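Local coordinates for protein mariner Mos1 transposase (Drosophila mauritiana, PDB 4MDB) that moves the transposon Mos1 by a cut-and-paste mechanism, this chain being its RNase H-like catalytic domain, which uses magnesium or manganese ions, at residues Trp77-Val82 against Phe201-Ile206; Lys26-Arg31 against Arg123-His128; Lys70-Val75 against Gly91-Ala96. The protein carries 1 engineered substitution. All coordinates share one frame; numbering follows the deposited sequence. Where two conformers were deposited one is given.

Contact 1 (Trp77-Val82 against Phe201-Ile206); sequences WDQSGV and FYWRGI
Tyr202 lays its ring against Gly81 where a beta hairpin of the RNase H-like sheet meets helix 199-207, a worked example of a turn packed on a helix. Strands 69-78 and 81-87 are joined by a type I turn from Asp78 to Gly81, and an Asx turn braces it: Ser80 N donates to Asp78 OD1 at 2.9 Å, arriving 55° out of the carboxylate plane. The tight part lies on the inner side. Gly81 CA sits 3.7 Å from the centroid of the Tyr202 ring, a CH-pi contact over one face, while Phe201 CD2 covers the opposite face. The edge of the tyrosine ring meets the indole, Trp77 CE3 lying 3.8 Å from Tyr202 CD1. Trp77 has its CG between the backbone N and the carbonyl carbon (chi1 62°), which helps turn the indole toward helix 199-207; there Ile206 CD1 covers a face of its six-membered ring. The indole NE1 is bonded to Ser163 and the tyrosine OH to Phe194 O, so both buried polar ends are satisfied. Toward solvent the packing is looser. Gln79 and the exposed Trp203 run side by side, amide and ring planes 70° apart, with no hydrogen bond between them; Gln79 OE1 turns instead to His207. Gln79 NE2 merely lies at the indole edge, 3.7 Å from Trp203 CD1.

Contact 2 (Lys26-Arg31 against Arg123-His128); sequences KSFLHR and RVIFLH
The carbonyl oxygen of Arg123 receives the shortest polar bond here, from Arg31 NH1 at 2.8 Å, where the turn leading into strand 32-42 meets the start of its parallel neighbour, strand 125-127, in the RNase H-like sheet. The oxygen lies close to the guanidinium plane of Arg31, while the N-H points at it with a bend, the angle at hydrogen being 142°. A second bond runs the other way between the two segments: Ile125 N donates to Arg31 O at 3.0 Å and is straighter, at 164°. Arg31 thus uses its side chain as donor and its backbone as acceptor, gripping the 123-128 segment on both sides of Val124. Further along, backbone bonds between Val33 and both Ile125 and Leu127 carry the pairing into the sheet proper.

Between these bonds and Phe28 the contact is made by the end methyl of Ile125. The arginine chain is bent at chi3 (-74°), which folds its flat end back over Ile125, so that Ile125 CD1 lies against one guanidinium face, 3.6 Å from Arg31 CZ and displaced toward the rim of the group. With a methyl on its face and a carbonyl at its edge, the guanidinium has its rotation restricted from two directions. Arg123 sends its own charged end away to Asn147 O, and the charged groups of the two arginines do not meet. Helix 6-25 adds Arg22, which touches Arg31 and Ile125 and makes a cation-pi contact with Phe28. Phe28 crosses Ile125 at about a right angle, its CB atom 3.6 Å from Ile125 CD1.

Contact 3 (Lys70-Val75 against Gly91-Ala96); sequences KTMLCV and GETVNA. Engineered in segment 91-96: Ala96 (natural residue Thr).
Met72 and Cys74, two residues apart on strand 69-78 of the RNase H-like sheet, both reach one methyl group of Val94 in the connection from strand 81-87 to helix 96-113. Val94 CG2 lies 3.6 Å from Met72 SD and 3.7 Å from Cys74 SG, so both sulfurs pack against the same methyl. That branch stands anti to the carbonyl carbon of Val94, the other methyl being anti to the backbone N (chi1 175°). Met72 crosses the valine at about a right angle, and its chain then bends at chi3 (-66°) toward Thr93. Met72 was deposited in two conformers, so its contacts hold for the one described; its side chain is about 8 Å from a bound magnesium ion at nearest atoms.

Outside this apolar shell the backbones are joined by few bonds. Gly91 N donates to Lys70 O at 2.7 Å, and glycine suits the positive phi there. Next to it a water accepts from Met72 N at 3.0 Å and donates to Glu92 O at 2.6 Å, filling a place where the two backbones stand too far apart to pair directly. Further out, Leu88 packs on Met72, Cys74 and Val94, and Asn95 caps helix 96-113 through Arg98 N. Helix-start residue Ala96 is an engineered substitution.

The chemistry implies a connection held by one direct bond, one water and sulfur-to-methyl packing, with Val94 N buried without a partner.

From the N terminus, the chain leaves helix 6-25 and enters 26-31, the first half of contact 2, which stays open until 123-128 returns beside it as strand 125-127. Within that long loop contact 3 opens and closes, tying strand 69-78 to the connection before helix 96-113. Contact 1 begins at the far end of that same strand, inside the loops of both others, but closes only at 201-206, so it crosses each of them. Contacts 1 and 2 touch where Ile206 CG2 meets Leu29 O, while Val82 CG1 and Val75 CG2 join contacts 1 and 3. Contact 1 holds strand 69-78 to helix 199-207; contact 2 joins the turn before strand 32-42 to strand 125-127.

Contact 1 (Trp77-Val82 against Phe201-Ile206)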
loop_
_atom_site.group_PDB
_atom_site.type_symbol
_atom_site.label_atom_id
_atom_site.label_comp_id
_atom_site.label_asym_id
_atom_site.label_seq_id
_atom_site.Cartn_x
_atom_site.Cartn_y
_atom_site.Cartn_z
ATOM N N TRP A 77 2.592 -3.793 -3.913
ATOM C CA TRP A 77 3.263 -3.351 -5.125
ATOM C C TRP A 77 4.485 -2.533 -4.848
ATOM O O TRP A 77 4.688 -2.092 -3.723
ATOM C CB TRP A 77 2.317 -2.624 -6.037
ATOM C CG TRP A 77 1.708 -1.348 -5.449
ATOM C CD1 TRP A 77 0.755 -1.289 -4.491
ATOM C CD2 TRP A 77 2.023 0.012 -5.792
ATOM N NE1 TRP A 77 0.430 0.026 -4.228
ATOM C CE2 TRP A 77 1.167 0.846 -5.027
ATOM C CE3 TRP A 77 2.886 0.608 -6.694
ATOM C CZ2 TRP A 77 1.224 2.257 -5.123
ATOM C CZ3 TRP A 77 2.902 1.965 -6.836
ATOM C CH2 TRP A 77 2.076 2.797 -6.048
ATOM N N ASP A 78 5.330 -2.357 -5.863
ATOM C CA ASP A 78 6.488 -1.516 -5.781
ATOM C C ASP A 78 6.681 -0.769 -7.090
ATOM O O ASP A 78 5.773 -0.707 -7.910
ATOM C CB ASP A 78 7.691 -2.337 -5.316
ATOM C CG ASP A 78 8.218 -3.308 -6.432
ATOM O OD1 ASP A 78 7.651 -3.305 -7.525
ATOM O OD2 ASP A 78 9.304 -3.898 -6.230
ATOM N N GLN A 79 7.843 -0.148 -7.279
ATOM C CA GLN A 79 8.017 0.740 -8.392
ATOM C C GLN A 79 8.064 -0.050 -9.697
ATOM O O GLN A 79 8.007 0.599 -10.751
ATOM C CB GLN A 79 9.317 1.546 -8.235
ATOM C CG GLN A 79 10.527 0.689 -8.225
ATOM C CD GLN A 79 11.783 1.518 -8.310
ATOM O OE1 GLN A 79 11.980 2.412 -7.501
ATOM N NE2 GLN A 79 12.644 1.207 -9.264
ATOM N N SER A 80 8.100 -1.378 -9.641
ATOM C CA SER A 80 8.175 -2.242 -10.828
ATOM C C SER A 80 6.833 -2.834 -11.210
ATOM O O SER A 80 6.725 -3.459 -12.257
ATOM C CB SER A 80 9.187 -3.340 -10.611
ATOM O OG SER A 80 10.482 -2.734 -10.448
ATOM N N GLY A 81 5.851 -2.677 -10.350
ATOM C CA GLY A 81 4.517 -3.273 -10.578
ATOM C C GLY A 81 3.917 -3.979 -9.389
ATOM O O GLY A 81 4.440 -3.988 -8.316
ATOM N N VAL A 82 2.756 -4.575 -9.604
ATOM C CA VAL A 82 2.093 -5.352 -8.604
ATOM C C VAL A 82 2.825 -6.642 -8.277
ATOM O O VAL A 82 3.161 -7.428 -9.232
ATOM C CB VAL A 82 0.607 -5.617 -9.043
ATOM C CG1 VAL A 82 -0.026 -6.595 -8.106
ATOM C CG2 VAL A 82 -0.117 -4.281 -9.151
ATOM N N PHE A 201 4.120 3.960 -14.682
ATOM C CA PHE A 201 3.008 4.352 -13.814
ATOM C C PHE A 201 3.300 3.948 -12.366
ATOM O O PHE A 201 3.008 4.725 -11.438
ATOM C CB PHE A 201 1.773 3.594 -14.286
ATOM C CG PHE A 201 0.616 3.635 -13.349
ATOM C CD1 PHE A 201 -0.285 4.688 -13.365
ATOM C CD2 PHE A 201 0.434 2.627 -12.401
ATOM C CE1 PHE A 201 -1.379 4.666 -12.512
ATOM C CE2 PHE A 201 -0.638 2.631 -11.552
ATOM C CZ PHE A 201 -1.514 3.683 -11.574
ATOM N N TYR A 202 3.850 2.745 -12.177
ATOM C CA TYR A 202 4.167 2.249 -10.826
ATOM C C TYR A 202 5.316 3.035 -10.230
ATOM O O TYR A 202 5.279 3.471 -9.048
ATOM C CB TYR A 202 4.441 0.751 -10.844
ATOM C CG TYR A 202 3.218 -0.027 -11.212
ATOM C CD1 TYR A 202 2.185 -0.201 -10.308
ATOM C CD2 TYR A 202 3.044 -0.562 -12.499
ATOM C CE1 TYR A 202 1.033 -0.895 -10.615
ATOM C CE2 TYR A 202 1.899 -1.290 -12.793
ATOM C CZ TYR A 202 0.894 -1.467 -11.876
ATOM O OH TYR A 202 -0.261 -2.226 -12.206
ATOM N N TRP A 203 6.340 3.270 -11.080
ATOM C CA TRP A 203 7.490 4.052 -10.668
ATOM C C TRP A 203 7.059 5.470 -10.201
ATOM O O TRP A 203 7.451 5.894 -9.128
ATOM C CB TRP A 203 8.532 4.119 -11.780
ATOM C CG TRP A 203 9.843 4.714 -11.422
ATOM C CD1 TRP A 203 10.924 4.043 -10.935
ATOM C CD2 TRP A 203 10.177 6.060 -11.429
ATOM N NE1 TRP A 203 11.953 4.917 -10.667
ATOM C CE2 TRP A 203 11.508 6.176 -10.936
ATOM C CE3 TRP A 203 9.505 7.197 -11.797
ATOM C CZ2 TRP A 203 12.146 7.400 -10.839
ATOM C CZ3 TRP A 203 10.198 8.461 -11.689
ATOM C CH2 TRP A 203 11.427 8.527 -11.193
ATOM N N ARG A 204 6.263 6.134 -10.992
ATOM C CA ARG A 204 5.800 7.479 -10.618
ATOM C C ARG A 204 5.063 7.500 -9.269
ATOM O O ARG A 204 5.255 8.398 -8.433
ATOM C CB ARG A 204 4.963 8.089 -11.742
ATOM C CG ARG A 204 5.774 8.522 -12.973
ATOM C CD ARG A 204 4.884 9.337 -13.945
ATOM N NE ARG A 204 3.948 8.461 -14.617
ATOM C CZ ARG A 204 4.163 7.889 -15.805
ATOM N NH1 ARG A 204 5.286 8.136 -16.491
ATOM N NH2 ARG A 204 3.234 7.072 -16.319
ATOM N N GLY A 205 4.201 6.528 -9.038
ATOM C CA GLY A 205 3.439 6.514 -7.830
ATOM C C GLY A 205 4.290 6.462 -6.580
ATOM O O GLY A 205 4.039 7.154 -5.599
ATOM N N ILE A 206 5.361 5.689 -6.635
ATOM C CA ILE A 206 6.269 5.556 -5.514
ATOM C C ILE A 206 7.144 6.822 -5.435
ATOM O O ILE A 206 7.418 7.352 -4.343
ATOM C CB ILE A 206 7.190 4.323 -5.681
ATOM C CG1 ILE A 206 6.389 2.973 -5.631
ATOM C CG2 ILE A 206 8.313 4.239 -4.653
ATOM C CD1 ILE A 206 5.628 2.716 -4.342
#

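Contact 2 (Lys26-Arg31 against Arg123-His128)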
loop_
_atom_site.group_PDB
_atom_site.type_symbol
_atom_site.label_atom_id
_atom_site.label_comp_id
_atom_site.label_asym_id
_atom_site.label_seq_id
_atom_site.Cartn_x
_atom_site.Cartn_y
_atom_site.Cartn_z
ATOM N N LYS A 26 19.946 9.503 1.908
ATOM C CA LYS A 26 20.136 8.340 1.024
ATOM C C LYS A 26 18.812 7.860 0.540
ATOM O O LYS A 26 18.087 7.366 1.331
ATOM C CB LYS A 26 20.857 7.212 1.709
ATOM C CG LYS A 26 21.201 6.035 0.788
ATOM C CD LYS A 26 21.684 4.888 1.644
ATOM C CE LYS A 26 22.125 3.680 0.862
ATOM N NZ LYS A 26 21.735 2.456 1.661
ATOM N N SER A 27 18.485 8.086 -0.720
ATOM C CA SER A 27 17.181 7.623 -1.203
ATOM C C SER A 27 16.974 6.152 -1.010
ATOM O O SER A 27 17.854 5.364 -1.342
ATOM C CB SER A 27 16.953 7.959 -2.674
ATOM O OG SER A 27 15.722 7.488 -3.093
ATOM N N PHE A 28 15.780 5.740 -0.548
ATOM C CA PHE A 28 15.450 4.343 -0.263
ATOM C C PHE A 28 14.207 3.937 -0.997
ATOM O O PHE A 28 13.627 2.836 -0.798
ATOM C CB PHE A 28 15.231 4.169 1.225
ATOM C CG PHE A 28 14.223 5.134 1.817
ATOM C CD1 PHE A 28 14.616 6.407 2.305
ATOM C CD2 PHE A 28 12.916 4.773 1.934
ATOM C CE1 PHE A 28 13.730 7.258 2.881
ATOM C CE2 PHE A 28 11.996 5.675 2.481
ATOM C CZ PHE A 28 12.394 6.901 2.967
ATOM N N LEU A 29 13.746 4.793 -1.879
ATOM C CA LEU A 29 12.448 4.561 -2.474
ATOM C C LEU A 29 12.321 3.306 -3.344
ATOM O O LEU A 29 11.236 2.701 -3.465
ATOM C CB LEU A 29 12.069 5.723 -3.359
ATOM C CG LEU A 29 12.046 7.085 -2.718
ATOM C CD1 LEU A 29 11.574 8.049 -3.777
ATOM C CD2 LEU A 29 11.215 7.185 -1.450
ATOM N N HIS A 30 13.454 2.886 -3.924
ATOM C CA HIS A 30 13.498 1.702 -4.746
ATOM C C HIS A 30 13.390 0.407 -3.945
ATOM O O HIS A 30 13.189 -0.706 -4.536
ATOM C CB HIS A 30 14.817 1.696 -5.546
ATOM C CG HIS A 30 16.036 1.697 -4.673
ATOM N ND1 HIS A 30 16.419 2.795 -3.944
ATOM C CD2 HIS A 30 16.970 0.747 -4.433
ATOM C CE1 HIS A 30 17.535 2.518 -3.289
ATOM N NE2 HIS A 30 17.886 1.266 -3.577
ATOM N N ARG A 31 13.469 0.493 -2.611
ATOM C CA ARG A 31 13.290 -0.667 -1.773
ATOM C C ARG A 31 11.908 -0.724 -1.118
ATOM O O ARG A 31 11.646 -1.617 -0.332
ATOM C CB ARG A 31 14.389 -0.775 -0.696
ATOM C CG ARG A 31 15.736 -0.758 -1.362
ATOM C CD ARG A 31 16.859 -1.129 -0.449
ATOM N NE ARG A 31 17.234 -0.107 0.515
ATOM C CZ ARG A 31 17.057 -0.213 1.827
ATOM N NH1 ARG A 31 16.517 -1.290 2.353
ATOM N NH2 ARG A 31 17.477 0.765 2.603
ATOM N N ARG A 123 17.212 -5.174 1.498
ATOM C CA ARG A 123 16.177 -5.304 2.508
ATOM C C ARG A 123 14.912 -4.574 2.110
ATOM O O ARG A 123 14.956 -3.441 1.641
ATOM C CB ARG A 123 16.715 -4.724 3.821
ATOM C CG ARG A 123 15.810 -4.909 4.989
ATOM C CD ARG A 123 16.350 -4.251 6.227
ATOM N NE ARG A 123 15.523 -4.612 7.393
ATOM C CZ ARG A 123 15.623 -4.045 8.601
ATOM N NH1 ARG A 123 16.469 -3.026 8.829
ATOM N NH2 ARG A 123 14.861 -4.446 9.616
ATOM N N VAL A 124 13.812 -5.260 2.294
ATOM C CA VAL A 124 12.491 -4.723 2.007
ATOM C C VAL A 124 12.211 -3.607 3.003
ATOM O O VAL A 124 12.380 -3.782 4.225
ATOM C CB VAL A 124 11.402 -5.777 2.055
ATOM C CG1 VAL A 124 10.019 -5.099 2.011
ATOM C CG2 VAL A 124 11.665 -6.837 0.963
ATOM N N ILE A 125 11.678 -2.491 2.502
ATOM C CA ILE A 125 11.147 -1.470 3.315
ATOM C C ILE A 125 9.613 -1.534 3.107
ATOM O O ILE A 125 9.164 -1.239 2.018
ATOM C CB ILE A 125 11.705 -0.091 2.971
ATOM C CG1 ILE A 125 13.208 -0.055 3.237
ATOM C CG2 ILE A 125 10.970 1.037 3.710
ATOM C CD1 ILE A 125 13.894 1.189 2.767
ATOM N N PHE A 126 8.846 -1.716 4.145
ATOM C CA PHE A 126 7.421 -2.014 3.997
ATOM C C PHE A 126 6.617 -0.832 4.466
ATOM O O PHE A 126 6.778 -0.352 5.601
ATOM C CB PHE A 126 7.044 -3.253 4.813
ATOM C CG PHE A 126 5.721 -3.867 4.494
ATOM C CD1 PHE A 126 5.430 -4.291 3.244
ATOM C CD2 PHE A 126 4.775 -4.062 5.501
ATOM C CE1 PHE A 126 4.251 -4.938 2.951
ATOM C CE2 PHE A 126 3.566 -4.688 5.205
ATOM C CZ PHE A 126 3.345 -5.125 3.908
ATOM N N LEU A 127 5.720 -0.387 3.606
ATOM C CA LEU A 127 4.842 0.738 3.927
ATOM C C LEU A 127 3.414 0.316 3.872
ATOM O O LEU A 127 2.867 0.001 2.779
ATOM C CB LEU A 127 5.124 1.926 3.002
ATOM C CG LEU A 127 4.225 3.191 3.105
ATOM C CD1 LEU A 127 4.435 3.764 4.490
ATOM C CD2 LEU A 127 4.718 4.119 2.024
ATOM N N HIS A 128 2.827 0.259 5.059
ATOM C CA HIS A 128 1.396 -0.020 5.171
ATOM C C HIS A 128 0.790 0.864 6.223
ATOM O O HIS A 128 1.484 1.420 7.036
ATOM C CB HIS A 128 1.100 -1.549 5.419
ATOM C CG HIS A 128 1.561 -2.109 6.710
ATOM N ND1 HIS A 128 1.194 -3.374 7.127
ATOM C CD2 HIS A 128 2.401 -1.638 7.667
ATOM C CE1 HIS A 128 1.745 -3.633 8.297
ATOM N NE2 HIS A 128 2.489 -2.607 8.644
#

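Contact 3 (Lys70-Val75 against Gly91-Ala96)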
loop_
_atom_site.group_PDB
_atom_site.type_symbol
_atom_site.label_atom_id
_atom_site.label_comp_id
_atom_site.label_asym_id
_atom_site.label_seq_id
_atom_site.Cartn_x
_atom_site.Cartn_y
_atom_site.Cartn_z
ATOM N N LYS A 70 -19.864 -7.291 -1.850
ATOM C CA LYS A 70 -18.545 -6.691 -2.016
ATOM C C LYS A 70 -17.449 -7.643 -1.645
ATOM O O LYS A 70 -17.614 -8.505 -0.788
ATOM C CB LYS A 70 -18.468 -5.410 -1.218
ATOM C CG LYS A 70 -18.716 -5.629 0.255
ATOM C CD LYS A 70 -18.773 -4.333 1.042
ATOM C CE LYS A 70 -18.898 -4.606 2.524
ATOM N NZ LYS A 70 -18.526 -3.377 3.251
ATOM N N THR A 71 -16.281 -7.441 -2.265
ATOM C CA THR A 71 -15.109 -8.235 -2.043
ATOM C C THR A 71 -13.953 -7.254 -1.738
ATOM O O THR A 71 -13.884 -6.196 -2.289
ATOM C CB THR A 71 -14.753 -9.102 -3.270
ATOM O OG1 THR A 71 -13.489 -9.728 -3.095
ATOM C CG2 THR A 71 -14.749 -8.263 -4.554
ATOM N N MET A 72 -13.101 -7.644 -0.821
ATOM C CA MET A 72 -11.969 -6.827 -0.485
ATOM C C MET A 72 -10.784 -7.204 -1.364
ATOM O O MET A 72 -10.356 -8.361 -1.441
ATOM C CB MET A 72 -11.608 -7.022 0.963
ATOM C CG MET A 72 -10.738 -5.918 1.497
ATOM S SD MET A 72 -10.405 -6.016 3.259
ATOM C CE MET A 72 -12.075 -5.740 3.809
ATOM N N LEU A 73 -10.244 -6.183 -1.995
ATOM C CA LEU A 73 -8.961 -6.277 -2.701
ATOM C C LEU A 73 -7.893 -5.953 -1.681
ATOM O O LEU A 73 -7.942 -4.870 -1.034
ATOM C CB LEU A 73 -8.896 -5.368 -3.864
ATOM C CG LEU A 73 -7.577 -5.143 -4.586
ATOM C CD1 LEU A 73 -7.072 -6.397 -5.257
ATOM C CD2 LEU A 73 -7.753 -4.044 -5.556
ATOM N N CYS A 74 -6.869 -6.804 -1.630
ATOM C CA CYS A 74 -5.683 -6.583 -0.791
ATOM C C CYS A 74 -4.526 -6.651 -1.762
ATOM O O CYS A 74 -4.314 -7.689 -2.369
ATOM C CB CYS A 74 -5.555 -7.661 0.224
ATOM S SG CYS A 74 -7.066 -7.906 1.235
ATOM N N VAL A 75 -3.775 -5.583 -1.906
ATOM C CA VAL A 75 -2.743 -5.628 -2.945
ATOM C C VAL A 75 -1.467 -5.000 -2.427
ATOM O O VAL A 75 -1.488 -4.009 -1.701
ATOM C CB VAL A 75 -3.254 -4.902 -4.240
ATOM C CG1 VAL A 75 -3.699 -3.469 -3.929
ATOM C CG2 VAL A 75 -2.212 -4.798 -5.314
ATOM N N GLY A 91 -17.857 -10.287 1.267
ATOM C CA GLY A 91 -18.203 -9.923 2.626
ATOM C C GLY A 91 -17.123 -10.141 3.685
ATOM O O GLY A 91 -17.182 -9.515 4.723
ATOM N N GLU A 92 -16.141 -11.010 3.412
ATOM C CA GLU A 92 -15.084 -11.377 4.383
ATOM C C GLU A 92 -14.023 -10.263 4.477
ATOM O O GLU A 92 -13.758 -9.529 3.520
ATOM C CB GLU A 92 -14.572 -12.819 4.119
ATOM C CG GLU A 92 -13.089 -13.138 3.928
ATOM C CD GLU A 92 -12.886 -14.509 3.236
ATOM O OE1 GLU A 92 -13.704 -15.427 3.510
ATOM O OE2 GLU A 92 -11.945 -14.682 2.396
ATOM N N THR A 93 -13.496 -10.116 5.680
ATOM C CA THR A 93 -12.697 -8.984 6.077
ATOM C C THR A 93 -11.289 -9.532 6.382
ATOM O O THR A 93 -11.109 -10.733 6.541
ATOM C CB THR A 93 -13.364 -8.380 7.350
ATOM O OG1 THR A 93 -13.058 -6.989 7.458
ATOM C CG2 THR A 93 -12.982 -9.155 8.616
ATOM N N VAL A 94 -10.296 -8.658 6.397
ATOM C CA VAL A 94 -8.950 -8.978 6.912
ATOM C C VAL A 94 -8.828 -8.865 8.438
ATOM O O VAL A 94 -8.959 -7.793 9.014
ATOM C CB VAL A 94 -7.929 -8.000 6.315
ATOM C CG1 VAL A 94 -6.544 -8.226 6.912
ATOM C CG2 VAL A 94 -7.928 -8.180 4.800
ATOM N N ASN A 95 -8.546 -9.980 9.072
ATOM C CA ASN A 95 -8.245 -10.005 10.502
ATOM C C ASN A 95 -6.753 -10.305 10.707
ATOM O O ASN A 95 -6.013 -10.539 9.719
ATOM C CB ASN A 95 -9.109 -11.047 11.212
ATOM C CG ASN A 95 -8.944 -12.455 10.654
ATOM O OD1 ASN A 95 -7.966 -12.786 10.009
ATOM N ND2 ASN A 95 -9.930 -13.313 10.939
ATOM N N ALA A 96 -6.346 -10.372 11.969
ATOM C CA ALA A 96 -4.944 -10.640 12.313
ATOM C C ALA A 96 -4.346 -11.903 11.615
ATOM O O ALA A 96 -3.226 -11.845 11.013
ATOM C CB ALA A 96 -4.798 -10.665 13.839
HETATM O O HOH W 1 -14.383 -9.653 0.967
#